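Local coordinates for hypothetical protein GrpB (Enterococcus faecalis, PDB 2NRK) that is of unknown function but belongs to the GrpB family, whose relationship to the nucleotidyltransferases suggests a nucleotide-linked activity, at residues S42-N47 against A119-L124; W71-I76 against R90-G95. All blocks are in the same frame, centred on the assembly; numbering follows the deposited sequence.

Contact 1 of 2, residues S42-N47 against A119-L124; sequences STSVPN and AFRNYL
Asn122 OD1 takes two N-H groups from Arg121, the residue whose methylenes lie against Ser44 across the contact. NE reaches it at 2.9 Å, tilted out of the plane of the Asn122 carbonyl, while NH2 arrives in that plane and on a lone pair of OD1. Both bonds run side-on from the guanidinium, with Asn122 at its in-plane edge, so the planar group is held by a neighbour on its own helix. In Arg121, CG anti to the backbone N (chi1 177°) and an extended chi2 set CG and CD against Ser44; the bend about the CG-CD bond (chi3 74°) then brings the guanidinium back to Asn122. There Ser44 OG sits close against both methylenes, 3.1 Å from Arg121 CG and 3.2 Å from Arg121 CD. These are tight oxygen-on-carbon contacts, not hydrogen bonds; the polar partner of the hydroxyl is Gly41 O. The outer end of Arg121 is drawn to strand 34-40, where NH1 makes a salt bridge to Glu38 and a hydrogen bond to the carbonyl of His39. One turn further along the helix, both methyls of Val45 press on Leu124 CB, with CG2 at 3.8 Å and CG1 at 3.9 Å, the two side chains crossing at about a right angle. A hydrogen bond from Val45 N to Ser42 O (3.1 Å) closes the short 3-10 turn and presents Ser44 and Val45 to the helix; the Ser44 carbonyl is also held by Arg125. Leu124 continues the apolar packing onto Leu48, Ile130 and Tyr134. The turn begins at a Gly41-Ser42 pair directly after a strand, a placement consistent with the glycine-serine motif of the nucleotidyltransferase fold, here buttressed by helix 111-126.

Contact 2 of 2, residues W71-I76 against R90-G95; sequences WEFERI and RYLRKG
The ring of Phe73 has Leu92 CD1 over one face, the methyl standing 3.6 Å above the ring plane and displaced toward the rim. This is a CH-pi contact, 3.8 Å from CD1 of Leu92 to the ring centroid and 18° from the ring normal; the ring atom nearest to that methyl is Phe73 CD1. Leu92 CD2 stands farther off, 4.2 Å from Phe73 CD2, so a single branch of the leucine does most of the touching. Phe73 has its CG anti to the carbonyl carbon (chi1 -69°), which carries the ring from the helix toward the strand, and the two side chains cross at about a right angle. Ile29 and Leu30 of helix 14-30 and Tyr80 of strand 79-80 also pack on Phe73. The pair thus belongs to the layer of an alpha/beta fold where short helix 70-75 and helix 14-30 cover one side of the mixed sheet, and strand 89-94 offers Leu92 and Lys94 to that layer. Two residues beyond Leu92, Lys94 reaches the residue just past the end of helix 70-75. Its chain is extended beyond CG, and NZ meets Ile76 O at 2.8 Å, nearly along the C=O axis (C=O...N angle 168°). Ile76 is the first residue to leave the helical conformation, and its N makes weak bonds to the carbonyls of Glu72 and Phe73. An ammonium group placed there would probably be favoured by the partial negative charge of the helix end. Lys94 CD also comes within 3.6 Å of Ile76 O, so the end of the chain passes in front of the oxygen. A salt bridge to Glu22 of helix 14-30 gives Lys94 NZ a second, charged partner.

How the contacts relate
From the N terminus the chain passes helix 14-30 and strand 34-40 before reaching residues 42-47, the first half of contact 1. It then runs through strand 54-60 into helix 70-75, where contact 2 starts. With just 13 residues in between, among them edge strand 79-80, residues 90-95 close that short loop. Strand 101-107 follows, and helix 111-126 brings residues 119-124 back to close contact 1 around the whole excursion, so the smaller loop lies within the larger. Contact 1 ties the first strand-to-strand loop to a helix, contact 2 a helix to the sheet. Their centres are 24 Å apart, on opposite sides of the chain's centre.

Contact 1 of 2, residues S42-N47 against A119-L124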
ATOM      1  N   SER A  42     -12.734  10.279  -9.826  1.00 23.12           N
ATOM      2  CA  SER A  42     -13.812  11.108  -9.241  1.00 23.38           C
ATOM      3  C   SER A  42     -15.164  10.425  -9.256  1.00 23.53           C
ATOM      4  O   SER A  42     -15.986  10.683  -8.343  1.00 23.41           O
ATOM      5  CB  SER A  42     -13.875  12.465  -9.930  1.00 25.72           C
ATOM      6  OG  SER A  42     -12.701  13.183  -9.581  1.00 27.16           O
ATOM      7  N   THR A  43     -15.421   9.550 -10.240  1.00 22.25           N
ATOM      8  CA  THR A  43     -16.772   8.930 -10.279  1.00 23.18           C
ATOM      9  C   THR A  43     -16.996   7.911  -9.148  1.00 22.87           C
ATOM     10  O   THR A  43     -18.134   7.478  -8.918  1.00 23.32           O
ATOM     11  CB  THR A  43     -17.148   8.294 -11.659  1.00 23.21           C
ATOM     12  OG1 THR A  43     -16.369   7.107 -11.860  1.00 23.09           O
ATOM     13  CG2 THR A  43     -16.990   9.303 -12.819  1.00 24.75           C
ATOM     14  N   SER A  44     -15.929   7.568  -8.424  1.00 23.67           N
ATOM     15  CA  SER A  44     -16.003   6.615  -7.310  1.00 24.05           C
ATOM     16  C   SER A  44     -16.263   7.328  -5.970  1.00 25.20           C
ATOM     17  O   SER A  44     -16.319   6.665  -4.945  1.00 24.95           O
ATOM     18  CB  SER A  44     -14.705   5.781  -7.215  1.00 25.05           C
ATOM     19  OG  SER A  44     -13.627   6.549  -6.692  1.00 23.58           O
ATOM     20  N   VAL A  45     -16.394   8.660  -5.992  1.00 24.36           N
ATOM     21  CA  VAL A  45     -16.600   9.434  -4.763  1.00 23.57           C
ATOM     22  C   VAL A  45     -18.038   9.938  -4.762  1.00 23.22           C
ATOM     23  O   VAL A  45     -18.387  10.855  -5.517  1.00 21.81           O
ATOM     24  CB  VAL A  45     -15.622  10.620  -4.698  1.00 23.51           C
ATOM     25  CG1 VAL A  45     -15.861  11.444  -3.404  1.00 25.31           C
ATOM     26  CG2 VAL A  45     -14.184  10.113  -4.753  1.00 21.81           C
ATOM     27  N   PRO A  46     -18.910   9.314  -3.959  1.00 24.09           N
ATOM     28  CA  PRO A  46     -20.274   9.802  -3.982  1.00 24.30           C
ATOM     29  C   PRO A  46     -20.415  11.316  -3.770  1.00 24.93           C
ATOM     30  O   PRO A  46     -19.749  11.911  -2.905  1.00 25.92           O
ATOM     31  CB  PRO A  46     -20.950   9.020  -2.836  1.00 24.67           C
ATOM     32  CG  PRO A  46     -20.191   7.674  -2.866  1.00 24.33           C
ATOM     33  CD  PRO A  46     -18.747   8.109  -3.119  1.00 24.22           C
ATOM     34  N   ASN A  47     -21.258  11.906  -4.614  1.00 25.10           N
ATOM     35  CA  ASN A  47     -21.605  13.336  -4.596  0.50 25.34           C
ATOM     36  C   ASN A  47     -20.514  14.284  -5.126  1.00 25.41           C
ATOM     37  O   ASN A  47     -20.655  15.511  -5.054  1.00 25.90           O
ATOM     38  CB  ASN A  47     -22.155  13.758  -3.227  0.50 26.11           C
ATOM     39  CG  ASN A  47     -23.267  12.843  -2.744  0.50 25.70           C
ATOM     40  OD1 ASN A  47     -24.154  12.456  -3.512  0.50 28.66           O
ATOM     41  ND2 ASN A  47     -23.229  12.492  -1.467  0.50 29.00           N
ATOM     42  N   ALA A 119      -5.789   5.512  -2.047  1.00 22.32           N
ATOM     43  CA  ALA A 119      -5.742   6.458  -0.934  1.00 23.38           C
ATOM     44  C   ALA A 119      -6.488   7.736  -1.305  1.00 22.59           C
ATOM     45  O   ALA A 119      -7.240   8.263  -0.487  1.00 22.79           O
ATOM     46  CB  ALA A 119      -4.288   6.763  -0.538  1.00 24.43           C
ATOM     47  N   PHE A 120      -6.267   8.230  -2.535  1.00 22.51           N
ATOM     48  CA  PHE A 120      -6.898   9.464  -3.042  1.00 22.39           C
ATOM     49  C   PHE A 120      -8.413   9.326  -2.964  1.00 22.23           C
ATOM     50  O   PHE A 120      -9.088  10.186  -2.391  1.00 23.10           O
ATOM     51  CB  PHE A 120      -6.452   9.700  -4.487  1.00 23.27           C
ATOM     52  CG  PHE A 120      -7.023  10.950  -5.111  1.00 22.20           C
ATOM     53  CD1 PHE A 120      -6.506  12.206  -4.810  1.00 26.28           C
ATOM     54  CD2 PHE A 120      -8.034  10.837  -6.059  1.00 25.04           C
ATOM     55  CE1 PHE A 120      -7.036  13.395  -5.430  1.00 25.90           C
ATOM     56  CE2 PHE A 120      -8.571  12.003  -6.665  1.00 25.32           C
ATOM     57  CZ  PHE A 120      -8.074  13.259  -6.347  1.00 26.18           C
ATOM     58  N   ARG A 121      -8.933   8.210  -3.479  1.00 23.14           N
ATOM     59  CA  ARG A 121     -10.368   7.944  -3.416  1.00 22.31           C
ATOM     60  C   ARG A 121     -10.878   7.905  -1.978  1.00 23.16           C
ATOM     61  O   ARG A 121     -11.866   8.596  -1.630  1.00 23.61           O
ATOM     62  CB  ARG A 121     -10.689   6.600  -4.091  1.00 23.13           C
ATOM     63  CG  ARG A 121     -12.185   6.250  -3.974  1.00 22.98           C
ATOM     64  CD  ARG A 121     -12.349   4.775  -4.319  1.00 23.32           C
ATOM     65  NE  ARG A 121     -11.864   3.930  -3.216  1.00 23.94           N
ATOM     66  CZ  ARG A 121     -11.808   2.599  -3.275  1.00 26.88           C
ATOM     67  NH1 ARG A 121     -12.221   1.943  -4.379  1.00 24.74           N
ATOM     68  NH2 ARG A 121     -11.342   1.912  -2.238  1.00 25.76           N
ATOM     69  N   ASN A 122     -10.209   7.114  -1.141  1.00 21.97           N
ATOM     70  CA  ASN A 122     -10.702   6.917   0.238  1.00 22.43           C
ATOM     71  C   ASN A 122     -10.736   8.249   0.977  1.00 22.59           C
ATOM     72  O   ASN A 122     -11.681   8.545   1.718  1.00 24.28           O
ATOM     73  CB  ASN A 122      -9.841   5.892   0.952  1.00 22.67           C
ATOM     74  CG  ASN A 122      -9.989   4.500   0.392  1.00 23.16           C
ATOM     75  OD1 ASN A 122     -10.834   4.233  -0.480  1.00 23.91           O
ATOM     76  ND2 ASN A 122      -9.159   3.568   0.902  1.00 25.50           N
ATOM     77  N   TYR A 123      -9.703   9.053   0.771  1.00 22.59           N
ATOM     78  CA  TYR A 123      -9.583  10.350   1.435  1.00 23.16           C
ATOM     79  C   TYR A 123     -10.710  11.300   0.990  1.00 23.64           C
ATOM     80  O   TYR A 123     -11.311  11.984   1.812  1.00 23.63           O
ATOM     81  CB  TYR A 123      -8.215  10.937   1.091  1.00 23.13           C
ATOM     82  CG  TYR A 123      -7.856  12.208   1.815  1.00 23.79           C
ATOM     83  CD1 TYR A 123      -7.678  12.221   3.213  1.00 24.27           C
ATOM     84  CD2 TYR A 123      -7.666  13.400   1.105  1.00 23.37           C
ATOM     85  CE1 TYR A 123      -7.334  13.420   3.895  1.00 24.09           C
ATOM     86  CE2 TYR A 123      -7.272  14.597   1.770  1.00 22.50           C
ATOM     87  CZ  TYR A 123      -7.120  14.586   3.174  1.00 24.18           C
ATOM     88  OH  TYR A 123      -6.744  15.732   3.847  1.00 25.27           O
ATOM     89  N   LEU A 124     -11.001  11.357  -0.317  1.00 22.61           N
ATOM     90  CA  LEU A 124     -12.102  12.231  -0.772  1.00 23.18           C
ATOM     91  C   LEU A 124     -13.452  11.740  -0.205  1.00 22.44           C
ATOM     92  O   LEU A 124     -14.281  12.567   0.180  1.00 22.91           O
ATOM     93  CB  LEU A 124     -12.185  12.282  -2.288  1.00 23.49           C
ATOM     94  CG  LEU A 124     -11.021  13.046  -2.904  1.00 24.19           C
ATOM     95  CD1 LEU A 124     -11.157  13.025  -4.439  1.00 26.66           C
ATOM     96  CD2 LEU A 124     -10.961  14.507  -2.399  1.00 26.27           C
TER

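Contact 2 of 2, residues W71-I76 against R90-G95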
ATOM      1  N   TRP A  71      -6.527  -8.315 -27.768  1.00 22.07           N
ATOM      2  CA  TRP A  71      -7.582  -8.376 -28.801  1.00 21.91           C
ATOM      3  C   TRP A  71      -8.964  -8.716 -28.211  1.00 22.44           C
ATOM      4  O   TRP A  71      -9.998  -8.365 -28.796  1.00 22.92           O
ATOM      5  CB  TRP A  71      -7.139  -9.302 -29.953  1.00 22.56           C
ATOM      6  CG  TRP A  71      -5.837  -8.766 -30.442  1.00 21.29           C
ATOM      7  CD1 TRP A  71      -5.652  -7.721 -31.303  1.00 23.11           C
ATOM      8  CD2 TRP A  71      -4.535  -9.125 -29.956  1.00 22.84           C
ATOM      9  NE1 TRP A  71      -4.301  -7.427 -31.403  1.00 24.02           N
ATOM     10  CE2 TRP A  71      -3.604  -8.280 -30.588  1.00 22.61           C
ATOM     11  CE3 TRP A  71      -4.070 -10.095 -29.055  1.00 23.64           C
ATOM     12  CZ2 TRP A  71      -2.224  -8.389 -30.368  1.00 25.14           C
ATOM     13  CZ3 TRP A  71      -2.684 -10.188 -28.817  1.00 25.30           C
ATOM     14  CH2 TRP A  71      -1.795  -9.331 -29.479  1.00 22.25           C
ATOM     15  N   GLU A  72      -8.975  -9.375 -27.049  1.00 23.52           N
ATOM     16  CA  GLU A  72     -10.224  -9.568 -26.312  1.00 23.68           C
ATOM     17  C   GLU A  72     -10.736  -8.211 -25.821  1.00 23.14           C
ATOM     18  O   GLU A  72     -11.929  -7.919 -25.882  1.00 23.88           O
ATOM     19  CB  GLU A  72     -10.019 -10.509 -25.114  1.00 24.45           C
ATOM     20  CG  GLU A  72      -9.763 -11.944 -25.473  1.00 29.00           C
ATOM     21  CD  GLU A  72     -10.969 -12.656 -26.048  1.00 36.12           C
ATOM     22  OE1 GLU A  72     -12.105 -12.094 -26.053  1.00 38.43           O
ATOM     23  OE2 GLU A  72     -10.765 -13.807 -26.513  1.00 40.25           O
ATOM     24  N   PHE A  73      -9.838  -7.371 -25.305  1.00 22.65           N
ATOM     25  CA  PHE A  73     -10.264  -6.045 -24.893  1.00 22.25           C
ATOM     26  C   PHE A  73     -10.730  -5.193 -26.073  1.00 22.08           C
ATOM     27  O   PHE A  73     -11.722  -4.468 -25.966  1.00 22.55           O
ATOM     28  CB  PHE A  73      -9.147  -5.325 -24.174  1.00 22.00           C
ATOM     29  CG  PHE A  73      -8.817  -5.912 -22.837  1.00 22.76           C
ATOM     30  CD1 PHE A  73      -9.806  -6.016 -21.828  1.00 23.67           C
ATOM     31  CD2 PHE A  73      -7.516  -6.320 -22.562  1.00 24.90           C
ATOM     32  CE1 PHE A  73      -9.469  -6.556 -20.571  1.00 26.72           C
ATOM     33  CE2 PHE A  73      -7.174  -6.860 -21.294  1.00 25.98           C
ATOM     34  CZ  PHE A  73      -8.159  -6.973 -20.315  1.00 24.83           C
ATOM     35  N   GLU A  74     -10.027  -5.291 -27.202  1.00 22.47           N
ATOM     36  CA  GLU A  74     -10.466  -4.577 -28.413  1.00 23.02           C
ATOM     37  C   GLU A  74     -11.873  -5.022 -28.822  1.00 23.35           C
ATOM     38  O   GLU A  74     -12.672  -4.209 -29.285  1.00 23.86           O
ATOM     39  CB  GLU A  74      -9.470  -4.772 -29.564  1.00 23.08           C
ATOM     40  CG  GLU A  74      -8.101  -4.127 -29.276  1.00 21.15           C
ATOM     41  CD  GLU A  74      -7.146  -4.202 -30.468  1.00 24.87           C
ATOM     42  OE1 GLU A  74      -7.512  -4.833 -31.477  1.00 26.47           O
ATOM     43  OE2 GLU A  74      -6.047  -3.610 -30.369  1.00 23.59           O
ATOM     44  N   ARG A  75     -12.150  -6.315 -28.667  1.00 23.29           N
ATOM     45  CA  ARG A  75     -13.441  -6.892 -29.068  1.00 25.01           C
ATOM     46  C   ARG A  75     -14.595  -6.229 -28.300  1.00 24.88           C
ATOM     47  O   ARG A  75     -15.689  -6.045 -28.867  1.00 25.95           O
ATOM     48  CB  ARG A  75     -13.458  -8.404 -28.837  1.00 25.00           C
ATOM     49  CG  ARG A  75     -14.659  -9.105 -29.466  1.00 29.26           C
ATOM     50  CD  ARG A  75     -14.747 -10.555 -29.002  1.00 33.68           C
ATOM     51  NE  ARG A  75     -15.198 -10.629 -27.617  1.00 39.64           N
ATOM     52  CZ  ARG A  75     -16.465 -10.445 -27.238  1.00 41.86           C
ATOM     53  NH1 ARG A  75     -16.785 -10.523 -25.962  1.00 43.38           N
ATOM     54  NH2 ARG A  75     -17.417 -10.193 -28.140  1.00 45.02           N
ATOM     55  N   ILE A  76     -14.359  -5.859 -27.039  1.00 24.86           N
ATOM     56  CA  ILE A  76     -15.391  -5.152 -26.259  1.00 24.73           C
ATOM     57  C   ILE A  76     -15.229  -3.618 -26.284  1.00 25.30           C
ATOM     58  O   ILE A  76     -15.767  -2.890 -25.431  1.00 25.80           O
ATOM     59  CB  ILE A  76     -15.569  -5.741 -24.830  1.00 25.47           C
ATOM     60  CG1 ILE A  76     -14.319  -5.543 -23.972  1.00 24.75           C
ATOM     61  CG2 ILE A  76     -15.938  -7.237 -24.931  1.00 25.47           C
ATOM     62  CD1 ILE A  76     -14.600  -5.684 -22.414  1.00 24.36           C
ATOM     63  N   ARG A  90      -0.896  -1.295 -17.733  1.00 25.07           N
ATOM     64  CA  ARG A  90      -1.606  -1.430 -19.022  1.00 24.71           C
ATOM     65  C   ARG A  90      -2.840  -0.565 -18.969  1.00 25.62           C
ATOM     66  O   ARG A  90      -3.672  -0.734 -18.079  1.00 26.05           O
ATOM     67  CB  ARG A  90      -1.951  -2.884 -19.350  1.00 25.07           C
ATOM     68  CG  ARG A  90      -0.702  -3.763 -19.500  1.00 24.00           C
ATOM     69  CD  ARG A  90       0.205  -3.310 -20.675  1.00 24.68           C
ATOM     70  NE  ARG A  90       1.299  -4.263 -20.884  1.00 24.66           N
ATOM     71  CZ  ARG A  90       2.457  -4.246 -20.226  1.00 24.93           C
ATOM     72  NH1 ARG A  90       2.709  -3.287 -19.335  1.00 23.50           N
ATOM     73  NH2 ARG A  90       3.395  -5.194 -20.489  1.00 25.48           N
ATOM     74  N   TYR A  91      -2.986   0.322 -19.947  1.00 24.32           N
ATOM     75  CA  TYR A  91      -4.036   1.310 -19.913  1.00 24.78           C
ATOM     76  C   TYR A  91      -4.997   0.995 -21.069  1.00 24.90           C
ATOM     77  O   TYR A  91      -4.542   0.705 -22.187  1.00 24.91           O
ATOM     78  CB  TYR A  91      -3.407   2.692 -20.107  1.00 26.48           C
ATOM     79  CG  TYR A  91      -4.386   3.849 -20.148  1.00 28.31           C
ATOM     80  CD1 TYR A  91      -5.180   4.147 -19.044  1.00 31.38           C
ATOM     81  CD2 TYR A  91      -4.464   4.684 -21.269  1.00 30.38           C
ATOM     82  CE1 TYR A  91      -6.068   5.258 -19.066  1.00 35.03           C
ATOM     83  CE2 TYR A  91      -5.348   5.794 -21.298  1.00 31.21           C
ATOM     84  CZ  TYR A  91      -6.147   6.042 -20.193  1.00 33.40           C
ATOM     85  OH  TYR A  91      -7.016   7.127 -20.241  1.00 35.09           O
ATOM     86  N   LEU A  92      -6.290   1.036 -20.781  1.00 23.61           N
ATOM     87  CA  LEU A  92      -7.333   0.838 -21.800  1.00 22.50           C
ATOM     88  C   LEU A  92      -8.249   2.043 -21.784  1.00 22.91           C
ATOM     89  O   LEU A  92      -8.579   2.564 -20.726  1.00 23.37           O
ATOM     90  CB  LEU A  92      -8.204  -0.392 -21.499  1.00 23.46           C
ATOM     91  CG  LEU A  92      -7.583  -1.728 -21.068  1.00 24.99           C
ATOM     92  CD1 LEU A  92      -8.683  -2.734 -20.762  1.00 26.54           C
ATOM     93  CD2 LEU A  92      -6.709  -2.238 -22.145  1.00 25.54           C
ATOM     94  N   ARG A  93      -8.699   2.454 -22.959  1.00 23.56           N
ATOM     95  CA  ARG A  93      -9.703   3.508 -23.040  1.00 23.81           C
ATOM     96  C   ARG A  93     -10.739   3.156 -24.067  1.00 24.70           C
ATOM     97  O   ARG A  93     -10.448   2.529 -25.107  1.00 24.53           O
ATOM     98  CB  ARG A  93      -9.051   4.870 -23.374  1.00 24.56           C
ATOM     99  CG  ARG A  93      -8.404   4.917 -24.722  1.00 23.21           C
ATOM    100  CD  ARG A  93      -7.580   6.223 -24.874  1.00 24.33           C
ATOM    101  NE  ARG A  93      -7.117   6.295 -26.240  1.00 27.67           N
ATOM    102  CZ  ARG A  93      -6.186   7.143 -26.666  1.00 30.46           C
ATOM    103  NH1 ARG A  93      -5.631   7.987 -25.802  1.00 31.51           N
ATOM    104  NH2 ARG A  93      -5.820   7.113 -27.938  1.00 31.10           N
ATOM    105  N   LYS A  94     -11.962   3.563 -23.765  1.00 25.73           N
ATOM    106  CA  LYS A  94     -13.045   3.485 -24.751  1.00 27.90           C
ATOM    107  C   LYS A  94     -14.087   4.554 -24.491  1.00 29.05           C
ATOM    108  O   LYS A  94     -14.125   5.125 -23.407  1.00 27.17           O
ATOM    109  CB  LYS A  94     -13.650   2.076 -24.754  1.00 28.33           C
ATOM    110  CG  LYS A  94     -14.647   1.734 -23.694  1.00 28.27           C
ATOM    111  CD  LYS A  94     -15.221   0.336 -24.006  1.00 31.44           C
ATOM    112  CE  LYS A  94     -16.002  -0.245 -22.868  1.00 32.63           C
ATOM    113  NZ  LYS A  94     -16.733  -1.583 -23.125  1.00 30.09           N
ATOM    114  N   GLY A  95     -14.937   4.833 -25.479  1.00 31.71           N
ATOM    115  CA  GLY A  95     -14.991   4.093 -26.723  1.00 35.57           C
ATOM    116  C   GLY A  95     -14.584   4.974 -27.869  1.00 37.93           C
ATOM    117  O   GLY A  95     -14.146   6.109 -27.656  1.00 38.34           O
TER